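Side-chain contacts in telomerase reverse transcriptase (Takifugu rubripes, PDB 4LMO), which elongates chromosome ends as the catalytic subunit of telomerase, copying a template in its RNA partner, and is represented here by its RNA-binding domain: residues 46-51 / 198-203; 149-154 / 167-172; 93-98 / 123-128. One frame throughout, in Å; residues are numbered along the deposited sequence.

How the contacts relate
Contacts 1 and 3 are buried and lie on opposite sides of the chain's centre, their centres about 28 Å apart; contact 2 lies at the surface between them. Contact 1 sets the end of helix 40-48 against helix 191-220 and combines a ring edge with one amide-to-carbonyl hydrogen bond. Contact 2 is mainly polar, a single arginine gathering main-chain carbonyls beside the short helix 166-169. In contact 3 a loop threonine meets helix 119-133 without any hydrogen bond between the segments. All three reach helix 191-220: it forms half of contact 1, receives Met170 of contact 2 and packs on Phe125 of contact 3; contacts 2 and 3 also touch through helices 142-158 and 119-133.

Contact 1 of 3, residues 46-51 / 198-203; sequences IVFFEG and TQILGQ
Phe48, near the C-terminal end of helix 40-48, turns the edge of its ring to helix 191-220, where the close packing is concentrated. Ring atom CE1 of Phe48 lies 3.4 Å from CG2 of Ile200 and 3.3 Å from the O atom of the same residue, which sits in the ring plane. The Ile200 methyl reaches the ring because CG2 is anti to the backbone N. One face of the ring is taken by its own neighbour, with Val47 CG1 3.6 Å above the plane over the centre, while Phe69 and Trp180 also pack on Phe48.

Gln203, only partly buried, forms the side nearer solvent, where the contact is polar. Its amide plane stands 71° from the ring, and OE1 approaches Phe48 CD1 at 3.4 Å. The other amide atom, NE2, donates to Phe48 O over 2.9 Å. That bond is bent, at 140°, and its donor lies 36° above the carbonyl plane.

Gln203 serves two chemistries: its oxygen lies at the C-H rim of the ring, an approach likely to be mildly favourable, and its nitrogen gives a bent hydrogen bond to a main-chain carbonyl, joining parts of the RNA-binding domain almost 150 residues apart in sequence.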
loop_
_atom_site.group_PDB
_atom_site.type_symbol
_atom_site.label_atom_id
_atom_site.label_comp_id
_atom_site.label_asym_id
_atom_site.label_seq_id
_atom_site.Cartn_x
_atom_site.Cartn_y
_atom_site.Cartn_z
ATOM N N ILE A 46 12.475 6.910 0.780
ATOM C CA ILE A 46 11.818 5.734 1.346
ATOM C C ILE A 46 11.844 4.552 0.377
ATOM O O ILE A 46 12.059 3.412 0.788
ATOM C CB ILE A 46 10.358 6.050 1.760
ATOM C CG1 ILE A 46 10.330 7.166 2.813
ATOM C CG2 ILE A 46 9.649 4.803 2.280
ATOM C CD1 ILE A 46 8.974 7.814 3.012
ATOM N N VAL A 47 11.639 4.832 -0.907
ATOM C CA VAL A 47 11.545 3.783 -1.923
ATOM C C VAL A 47 12.914 3.256 -2.365
ATOM O O VAL A 47 13.089 2.044 -2.514
ATOM C CB VAL A 47 10.713 4.243 -3.146
ATOM C CG1 VAL A 47 10.624 3.145 -4.200
ATOM C CG2 VAL A 47 9.315 4.664 -2.710
ATOM N N PHE A 48 13.883 4.151 -2.551
ATOM C CA PHE A 48 15.145 3.777 -3.203
ATOM C C PHE A 48 16.410 3.844 -2.353
ATOM O O PHE A 48 17.411 3.215 -2.702
ATOM C CB PHE A 48 15.360 4.603 -4.476
ATOM C CG PHE A 48 14.255 4.472 -5.481
ATOM C CD1 PHE A 48 14.066 3.282 -6.181
ATOM C CD2 PHE A 48 13.409 5.543 -5.740
ATOM C CE1 PHE A 48 13.043 3.159 -7.110
ATOM C CE2 PHE A 48 12.387 5.426 -6.672
ATOM C CZ PHE A 48 12.205 4.233 -7.357
ATOM N N PHE A 49 16.375 4.601 -1.257
ATOM C CA PHE A 49 17.588 4.873 -0.480
ATOM C C PHE A 49 17.542 4.312 0.946
ATOM O O PHE A 49 17.855 3.135 1.154
ATOM C CB PHE A 49 17.927 6.372 -0.512
ATOM C CG PHE A 49 18.257 6.890 -1.892
ATOM C CD1 PHE A 49 19.572 6.900 -2.353
ATOM C CD2 PHE A 49 17.251 7.360 -2.735
ATOM C CE1 PHE A 49 19.876 7.371 -3.623
ATOM C CE2 PHE A 49 17.550 7.830 -4.008
ATOM C CZ PHE A 49 18.866 7.835 -4.452
ATOM N N GLU A 50 17.151 5.136 1.917
ATOM C CA GLU A 50 17.161 4.730 3.327
ATOM C C GLU A 50 16.105 3.692 3.707
ATOM O O GLU A 50 16.329 2.881 4.608
ATOM C CB GLU A 50 17.035 5.944 4.254
ATOM C CG GLU A 50 18.326 6.724 4.451
ATOM C CD GLU A 50 18.530 7.811 3.412
ATOM O OE1 GLU A 50 17.741 7.878 2.447
ATOM O OE2 GLU A 50 19.482 8.605 3.556
ATOM N N GLY A 51 14.964 3.719 3.025
ATOM C CA GLY A 51 13.823 2.892 3.407
ATOM C C GLY A 51 12.865 3.672 4.288
ATOM O O GLY A 51 12.965 4.896 4.379
ATOM N N THR A 198 16.914 -2.127 -14.211
ATOM C CA THR A 198 16.156 -3.248 -13.645
ATOM C C THR A 198 16.150 -3.197 -12.109
ATOM O O THR A 198 15.121 -3.453 -11.474
ATOM C CB THR A 198 16.724 -4.607 -14.126
ATOM O OG1 THR A 198 16.903 -4.583 -15.547
ATOM C CG2 THR A 198 15.790 -5.754 -13.768
ATOM N N GLN A 199 17.303 -2.862 -11.532
ATOM C CA GLN A 199 17.476 -2.724 -10.085
ATOM C C GLN A 199 16.539 -1.662 -9.491
ATOM O O GLN A 199 15.868 -1.914 -8.486
ATOM C CB GLN A 199 18.941 -2.395 -9.772
ATOM C CG GLN A 199 19.285 -2.252 -8.295
ATOM C CD GLN A 199 20.748 -1.908 -8.077
ATOM O OE1 GLN A 199 21.641 -2.670 -8.457
ATOM N NE2 GLN A 199 21.004 -0.759 -7.457
ATOM N N ILE A 200 16.497 -0.486 -10.121
ATOM C CA ILE A 200 15.643 0.611 -9.655
ATOM C C ILE A 200 14.164 0.236 -9.767
ATOM O O ILE A 200 13.405 0.411 -8.811
ATOM C CB ILE A 200 15.917 1.935 -10.412
ATOM C CG1 ILE A 200 17.370 2.377 -10.234
ATOM C CG2 ILE A 200 14.995 3.040 -9.917
ATOM C CD1 ILE A 200 17.837 3.386 -11.261
ATOM N N LEU A 201 13.768 -0.288 -10.926
ATOM C CA LEU A 201 12.383 -0.693 -11.156
ATOM C C LEU A 201 11.953 -1.815 -10.213
ATOM O O LEU A 201 10.798 -1.860 -9.781
ATOM C CB LEU A 201 12.167 -1.111 -12.616
ATOM C CG LEU A 201 10.734 -1.470 -13.038
ATOM C CD1 LEU A 201 9.819 -0.252 -13.042
ATOM C CD2 LEU A 201 10.731 -2.139 -14.400
ATOM N N GLY A 202 12.884 -2.716 -9.904
ATOM C CA GLY A 202 12.654 -3.752 -8.906
ATOM C C GLY A 202 12.252 -3.138 -7.579
ATOM O O GLY A 202 11.208 -3.484 -7.023
ATOM N N GLN A 203 13.071 -2.210 -7.085
ATOM C CA GLN A 203 12.791 -1.500 -5.835
ATOM C C GLN A 203 11.394 -0.884 -5.812
ATOM O O GLN A 203 10.684 -0.986 -4.813
ATOM C CB GLN A 203 13.814 -0.393 -5.602
ATOM C CG GLN A 203 15.156 -0.845 -5.055
ATOM C CD GLN A 203 16.146 0.304 -4.986
ATOM O OE1 GLN A 203 16.513 0.886 -6.009
ATOM N NE2 GLN A 203 16.576 0.642 -3.777
#

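Contact 2 of 3, residues 149-154 / 167-172; sequences FARVRF and AELMWK
The guanidinium group of Arg151 lies among main-chain carbonyls of residues 167-172. Glu168 O is over one of its faces, whereas Leu169 O and Trp171 O are at its edge, in plane. The second flat group, the Trp171 indole, has Lys172 CE 3.6 Å above one face, offset toward the rim. The guanidinium and indole planes are 26° apart, yet Arg151 NH2 comes no nearer to the ring than 4.0 Å, at CE3, and approaches it obliquely, so the pair does not form a stack.

The hydrogen bonds follow the edges. Trp171 O is gripped end-on by two nitrogens of Arg151, NH1 at 3.0 Å and NH2 at 3.1 Å. NH1 uses a lone pair in the carbonyl plane; NH2 is tilted 29° from that plane. A weak third bond runs from NH1 to Leu169 O. Glu168 O is as close to Arg151 NH1, 3.0 Å, but its place over the face gives a poor angle and no bond. The side chain reaches these acceptors by a bend at chi2 (-76°), while nearer its root Arg151 CB touches Leu169 CD1 at 3.8 Å. Carbonyls collected round the guanidinium would tend to favour a cation here. Lys172 NZ adds a second positive group nearby, and Trp171 and Lys172 fall in a region that, by similarity, interacts with the RNA template.

Contact 2 therefore ties helix 142-158 to residues 168-171, from helix 166-169 into the chain that follows. Beneath the polar surface, Leu169 packs on Tyr148 and on Leu209 of helix 191-220, and Met170 reaches Thr198, Leu201 and Leu205 of that helix. Phe149 extends from helix 142-158 the other way, onto helix 119-133.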
loop_
_atom_site.group_PDB
_atom_site.type_symbol
_atom_site.label_atom_id
_atom_site.label_comp_id
_atom_site.label_asym_id
_atom_site.label_seq_id
_atom_site.Cartn_x
_atom_site.Cartn_y
_atom_site.Cartn_z
ATOM N N PHE A 149 -1.029 -5.632 -12.422
ATOM C CA PHE A 149 -2.366 -5.790 -11.845
ATOM C C PHE A 149 -2.726 -7.270 -11.710
ATOM O O PHE A 149 -3.366 -7.674 -10.737
ATOM C CB PHE A 149 -3.407 -5.054 -12.696
ATOM C CG PHE A 149 -3.512 -3.575 -12.407
ATOM C CD1 PHE A 149 -2.468 -2.879 -11.797
ATOM C CD2 PHE A 149 -4.654 -2.870 -12.772
ATOM C CE1 PHE A 149 -2.571 -1.519 -11.543
ATOM C CE2 PHE A 149 -4.761 -1.511 -12.521
ATOM C CZ PHE A 149 -3.718 -0.835 -11.907
ATOM N N ALA A 150 -2.295 -8.069 -12.686
ATOM C CA ALA A 150 -2.484 -9.520 -12.653
ATOM C C ALA A 150 -1.644 -10.171 -11.558
ATOM O O ALA A 150 -2.053 -11.174 -10.971
ATOM C CB ALA A 150 -2.161 -10.130 -14.007
ATOM N N ARG A 151 -0.470 -9.598 -11.290
ATOM C CA ARG A 151 0.426 -10.100 -10.247
ATOM C C ARG A 151 -0.147 -9.844 -8.861
ATOM O O ARG A 151 -0.010 -10.671 -7.965
ATOM C CB ARG A 151 1.816 -9.467 -10.362
ATOM C CG ARG A 151 2.529 -9.753 -11.675
ATOM C CD ARG A 151 3.076 -11.167 -11.731
ATOM N NE ARG A 151 3.143 -11.692 -13.094
ATOM C CZ ARG A 151 4.030 -11.324 -14.017
ATOM N NH1 ARG A 151 4.944 -10.394 -13.757
ATOM N NH2 ARG A 151 3.995 -11.887 -15.217
ATOM N N VAL A 152 -0.785 -8.688 -8.702
ATOM C CA VAL A 152 -1.459 -8.326 -7.460
ATOM C C VAL A 152 -2.676 -9.233 -7.228
ATOM O O VAL A 152 -2.887 -9.720 -6.114
ATOM C CB VAL A 152 -1.847 -6.829 -7.455
ATOM C CG1 VAL A 152 -2.684 -6.475 -6.234
ATOM C CG2 VAL A 152 -0.592 -5.966 -7.503
ATOM N N ARG A 153 -3.451 -9.472 -8.290
ATOM C CA ARG A 153 -4.615 -10.357 -8.233
ATOM C C ARG A 153 -4.234 -11.748 -7.733
ATOM O O ARG A 153 -4.860 -12.276 -6.808
ATOM C CB ARG A 153 -5.304 -10.455 -9.602
ATOM C CG ARG A 153 -6.468 -11.441 -9.660
ATOM C CD ARG A 153 -7.648 -10.955 -8.833
ATOM N NE ARG A 153 -8.639 -12.000 -8.564
ATOM C CZ ARG A 153 -8.824 -12.580 -7.379
ATOM N NH1 ARG A 153 -8.079 -12.237 -6.334
ATOM N NH2 ARG A 153 -9.760 -13.508 -7.236
ATOM N N PHE A 154 -3.205 -12.328 -8.352
ATOM C CA PHE A 154 -2.683 -13.627 -7.942
ATOM C C PHE A 154 -2.202 -13.595 -6.492
ATOM O O PHE A 154 -2.497 -14.504 -5.716
ATOM C CB PHE A 154 -1.551 -14.078 -8.877
ATOM C CG PHE A 154 -0.863 -15.338 -8.430
ATOM C CD1 PHE A 154 -1.414 -16.586 -8.712
ATOM C CD2 PHE A 154 0.328 -15.279 -7.712
ATOM C CE1 PHE A 154 -0.789 -17.749 -8.291
ATOM C CE2 PHE A 154 0.958 -16.440 -7.289
ATOM C CZ PHE A 154 0.397 -17.675 -7.578
ATOM N N ALA A 167 11.262 -11.793 -8.696
ATOM C CA ALA A 167 11.427 -12.445 -9.997
ATOM C C ALA A 167 10.088 -12.741 -10.675
ATOM O O ALA A 167 9.966 -12.633 -11.895
ATOM C CB ALA A 167 12.237 -13.724 -9.844
ATOM N N GLU A 168 9.095 -13.118 -9.873
ATOM C CA GLU A 168 7.742 -13.369 -10.361
ATOM C C GLU A 168 7.021 -12.058 -10.652
ATOM O O GLU A 168 6.226 -11.969 -11.589
ATOM C CB GLU A 168 6.945 -14.184 -9.342
ATOM C CG GLU A 168 7.419 -15.622 -9.176
ATOM C CD GLU A 168 6.792 -16.322 -7.980
ATOM O OE1 GLU A 168 5.833 -15.775 -7.390
ATOM O OE2 GLU A 168 7.260 -17.425 -7.627
ATOM N N LEU A 169 7.313 -11.043 -9.846
ATOM C CA LEU A 169 6.704 -9.726 -9.990
ATOM C C LEU A 169 7.182 -9.019 -11.260
ATOM O O LEU A 169 6.402 -8.346 -11.935
ATOM C CB LEU A 169 7.012 -8.874 -8.753
ATOM C CG LEU A 169 6.048 -7.749 -8.371
ATOM C CD1 LEU A 169 4.651 -8.285 -8.084
ATOM C CD2 LEU A 169 6.584 -6.977 -7.172
ATOM N N MET A 170 8.462 -9.198 -11.584
ATOM C CA MET A 170 9.105 -8.506 -12.703
ATOM C C MET A 170 9.026 -9.282 -14.019
ATOM O O MET A 170 9.418 -8.767 -15.067
ATOM C CB MET A 170 10.579 -8.235 -12.381
ATOM C CG MET A 170 10.832 -7.243 -11.256
ATOM S SD MET A 170 10.793 -5.520 -11.786
ATOM C CE MET A 170 12.110 -5.479 -13.002
ATOM N N TRP A 171 8.531 -10.515 -13.960
ATOM C CA TRP A 171 8.550 -11.407 -15.119
ATOM C C TRP A 171 7.792 -10.861 -16.292
ATOM O O TRP A 171 6.589 -10.599 -16.204
ATOM C CB TRP A 171 8.052 -12.800 -14.749
ATOM C CG TRP A 171 8.274 -13.827 -15.835
ATOM C CD1 TRP A 171 9.413 -14.001 -16.621
ATOM C CD2 TRP A 171 7.342 -14.876 -16.281
ATOM N NE1 TRP A 171 9.250 -15.042 -17.499
ATOM C CE2 TRP A 171 8.035 -15.612 -17.348
ATOM C CE3 TRP A 171 6.055 -15.263 -15.918
ATOM C CZ2 TRP A 171 7.443 -16.682 -18.008
ATOM C CZ3 TRP A 171 5.470 -16.344 -16.592
ATOM C CH2 TRP A 171 6.149 -17.034 -17.611
ATOM N N LYS A 172 8.515 -10.680 -17.398
ATOM C CA LYS A 172 7.981 -10.151 -18.661
ATOM C C LYS A 172 7.620 -8.665 -18.622
ATOM O O LYS A 172 7.037 -8.147 -19.576
ATOM C CB LYS A 172 6.799 -10.985 -19.182
ATOM C CG LYS A 172 7.189 -12.329 -19.775
ATOM C CD LYS A 172 5.971 -13.092 -20.281
ATOM C CE LYS A 172 5.117 -13.620 -19.138
ATOM N NZ LYS A 172 3.972 -14.431 -19.634
#

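Contact 3 of 3, residues 93-98 / 123-128; sequences QKTCPL and YLFVRE
Thr95 packs on Leu124 and Phe125 where a disulfide-anchored loop leaves helix 88-93 and runs against helix 119-133, in the largely helical RNA-binding domain of telomerase. The two backbones come closest at Thr95 and Phe125, whose CA atoms are 5.7 Å apart.

Van der Waals contact makes up the whole of the interface between the two segments. Thr95 points its CB at the helix and touches it with both branches. Its methyl, CG2, lies 4.0 Å from Leu124 CB and 3.7 Å from the backbone N of Phe125, so it rests largely on helix backbone. The Phe125 side chain leaves this site: with CG anti to the backbone N (chi1 164°), the ring leads away from the loop toward Leu92 and toward Leu216 and Cys220 of helix 191-220.

The hydrogen bonds lie within residues 93-98 or run to residues outside the two segments. The Thr95 hydroxyl bonds back to Leu91 O in the preceding helix, which satisfies its polar end although the residue is buried. Thr95 O receives Arg121 NH1 from helix 119-133, and Cys96 O receives Arg237 NH1. Gln93, at the end of helix 88-93, accepts from Leu98 N with its side-chain OE1 over 3.1 Å at a nearly straight 165°, which links the two ends of residues 93-98.

The covalent link is a disulfide: Cys96, which follows Thr95 in sequence, is bonded to Cys117, just ahead of helix 119-133, so the loop is pinned to the approach of the very helix on which Thr95 packs.

The tightest approach between the segments is polar atom to carbon: Thr95 OG1 lies 3.4 Å from Phe125 CB.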
loop_
_atom_site.group_PDB
_atom_site.type_symbol
_atom_site.label_atom_id
_atom_site.label_comp_id
_atom_site.label_asym_id
_atom_site.label_seq_id
_atom_site.Cartn_x
_atom_site.Cartn_y
_atom_site.Cartn_z
ATOM N N GLN A 93 -16.247 1.960 -0.043
ATOM C CA GLN A 93 -17.709 1.933 -0.056
ATOM C C GLN A 93 -18.290 1.503 -1.396
ATOM O O GLN A 93 -19.442 1.074 -1.467
ATOM C CB GLN A 93 -18.284 3.293 0.352
ATOM C CG GLN A 93 -18.368 3.503 1.858
ATOM C CD GLN A 93 -19.241 2.471 2.552
ATOM O OE1 GLN A 93 -18.768 1.707 3.389
ATOM N NE2 GLN A 93 -20.519 2.438 2.194
ATOM N N LYS A 94 -17.498 1.623 -2.457
ATOM C CA LYS A 94 -17.941 1.205 -3.782
ATOM C C LYS A 94 -17.271 -0.101 -4.233
ATOM O O LYS A 94 -17.381 -0.493 -5.400
ATOM C CB LYS A 94 -17.762 2.339 -4.804
ATOM C CG LYS A 94 -16.331 2.577 -5.270
ATOM C CD LYS A 94 -16.059 4.047 -5.571
ATOM C CE LYS A 94 -16.803 4.556 -6.799
ATOM N NZ LYS A 94 -16.254 5.862 -7.258
ATOM N N THR A 95 -16.590 -0.772 -3.303
ATOM C CA THR A 95 -16.027 -2.106 -3.559
ATOM C C THR A 95 -16.477 -3.141 -2.528
ATOM O O THR A 95 -16.921 -4.223 -2.899
ATOM C CB THR A 95 -14.483 -2.107 -3.682
ATOM O OG1 THR A 95 -13.896 -1.480 -2.536
ATOM C CG2 THR A 95 -14.035 -1.380 -4.952
ATOM N N CYS A 96 -16.365 -2.814 -1.242
ATOM C CA CYS A 96 -16.851 -3.704 -0.189
ATOM C C CYS A 96 -17.475 -2.912 0.962
ATOM O O CYS A 96 -16.868 -2.762 2.024
ATOM C CB CYS A 96 -15.730 -4.618 0.309
ATOM S SG CYS A 96 -16.324 -6.052 1.230
ATOM N N PRO A 97 -18.707 -2.412 0.750
ATOM C CA PRO A 97 -19.327 -1.424 1.633
ATOM C C PRO A 97 -19.761 -1.980 2.982
ATOM O O PRO A 97 -19.938 -3.189 3.136
ATOM C CB PRO A 97 -20.550 -0.961 0.837
ATOM C CG PRO A 97 -20.899 -2.124 -0.022
ATOM C CD PRO A 97 -19.607 -2.819 -0.345
ATOM N N LEU A 98 -19.925 -1.081 3.946
ATOM C CA LEU A 98 -20.403 -1.435 5.274
ATOM C C LEU A 98 -21.915 -1.634 5.244
ATOM O O LEU A 98 -22.623 -0.944 4.510
ATOM C CB LEU A 98 -20.008 -0.349 6.284
ATOM C CG LEU A 98 -18.528 0.072 6.296
ATOM C CD1 LEU A 98 -18.326 1.412 6.986
ATOM C CD2 LEU A 98 -17.634 -0.997 6.910
ATOM N N TYR A 123 -9.004 -7.059 -3.906
ATOM C CA TYR A 123 -8.311 -6.713 -5.144
ATOM C C TYR A 123 -8.912 -5.477 -5.825
ATOM O O TYR A 123 -8.176 -4.573 -6.217
ATOM C CB TYR A 123 -8.257 -7.892 -6.123
ATOM C CG TYR A 123 -7.790 -7.477 -7.499
ATOM C CD1 TYR A 123 -6.450 -7.164 -7.735
ATOM C CD2 TYR A 123 -8.692 -7.365 -8.557
ATOM C CE1 TYR A 123 -6.018 -6.764 -8.991
ATOM C CE2 TYR A 123 -8.271 -6.962 -9.816
ATOM C CZ TYR A 123 -6.934 -6.663 -10.027
ATOM O OH TYR A 123 -6.513 -6.268 -11.275
ATOM N N LEU A 124 -10.235 -5.447 -5.978
ATOM C CA LEU A 124 -10.898 -4.339 -6.670
ATOM C C LEU A 124 -10.604 -2.995 -5.999
ATOM O O LEU A 124 -10.277 -2.018 -6.674
ATOM C CB LEU A 124 -12.408 -4.579 -6.784
ATOM C CG LEU A 124 -12.875 -5.742 -7.666
ATOM C CD1 LEU A 124 -14.355 -6.024 -7.437
ATOM C CD2 LEU A 124 -12.592 -5.485 -9.142
ATOM N N PHE A 125 -10.708 -2.962 -4.671
ATOM C CA PHE A 125 -10.336 -1.785 -3.886
ATOM C C PHE A 125 -8.881 -1.378 -4.117
ATOM O O PHE A 125 -8.596 -0.222 -4.426
ATOM C CB PHE A 125 -10.581 -2.019 -2.392
ATOM C CG PHE A 125 -9.875 -1.032 -1.501
ATOM C CD1 PHE A 125 -10.271 0.305 -1.462
ATOM C CD2 PHE A 125 -8.803 -1.434 -0.707
ATOM C CE1 PHE A 125 -9.614 1.214 -0.649
ATOM C CE2 PHE A 125 -8.147 -0.529 0.110
ATOM C CZ PHE A 125 -8.556 0.796 0.143
ATOM N N VAL A 126 -7.970 -2.334 -3.962
ATOM C CA VAL A 126 -6.541 -2.091 -4.153
ATOM C C VAL A 126 -6.231 -1.681 -5.596
ATOM O O VAL A 126 -5.362 -0.838 -5.836
ATOM C CB VAL A 126 -5.705 -3.311 -3.693
ATOM C CG1 VAL A 126 -4.457 -3.505 -4.545
ATOM C CG2 VAL A 126 -5.347 -3.176 -2.220
ATOM N N ARG A 127 -6.968 -2.264 -6.543
ATOM C CA ARG A 127 -6.823 -1.945 -7.962
ATOM C C ARG A 127 -7.218 -0.502 -8.253
ATOM O O ARG A 127 -6.515 0.201 -8.983
ATOM C CB ARG A 127 -7.667 -2.893 -8.819
ATOM C CG ARG A 127 -7.324 -2.863 -10.300
ATOM C CD ARG A 127 -8.443 -3.443 -11.144
ATOM N NE ARG A 127 -9.587 -2.536 -11.232
ATOM C CZ ARG A 127 -10.780 -2.870 -11.720
ATOM N NH1 ARG A 127 -11.008 -4.100 -12.169
ATOM N NH2 ARG A 127 -11.751 -1.970 -11.758
ATOM N N GLU A 128 -8.345 -0.071 -7.683
ATOM C CA GLU A 128 -8.831 1.299 -7.855
ATOM C C GLU A 128 -7.896 2.316 -7.208
ATOM O O GLU A 128 -7.731 3.426 -7.718
ATOM C CB GLU A 128 -10.253 1.460 -7.302
ATOM C CG GLU A 128 -11.337 0.715 -8.077
ATOM C CD GLU A 128 -11.315 0.999 -9.569
ATOM O OE1 GLU A 128 -11.175 2.174 -9.967
ATOM O OE2 GLU A 128 -11.443 0.038 -10.353
#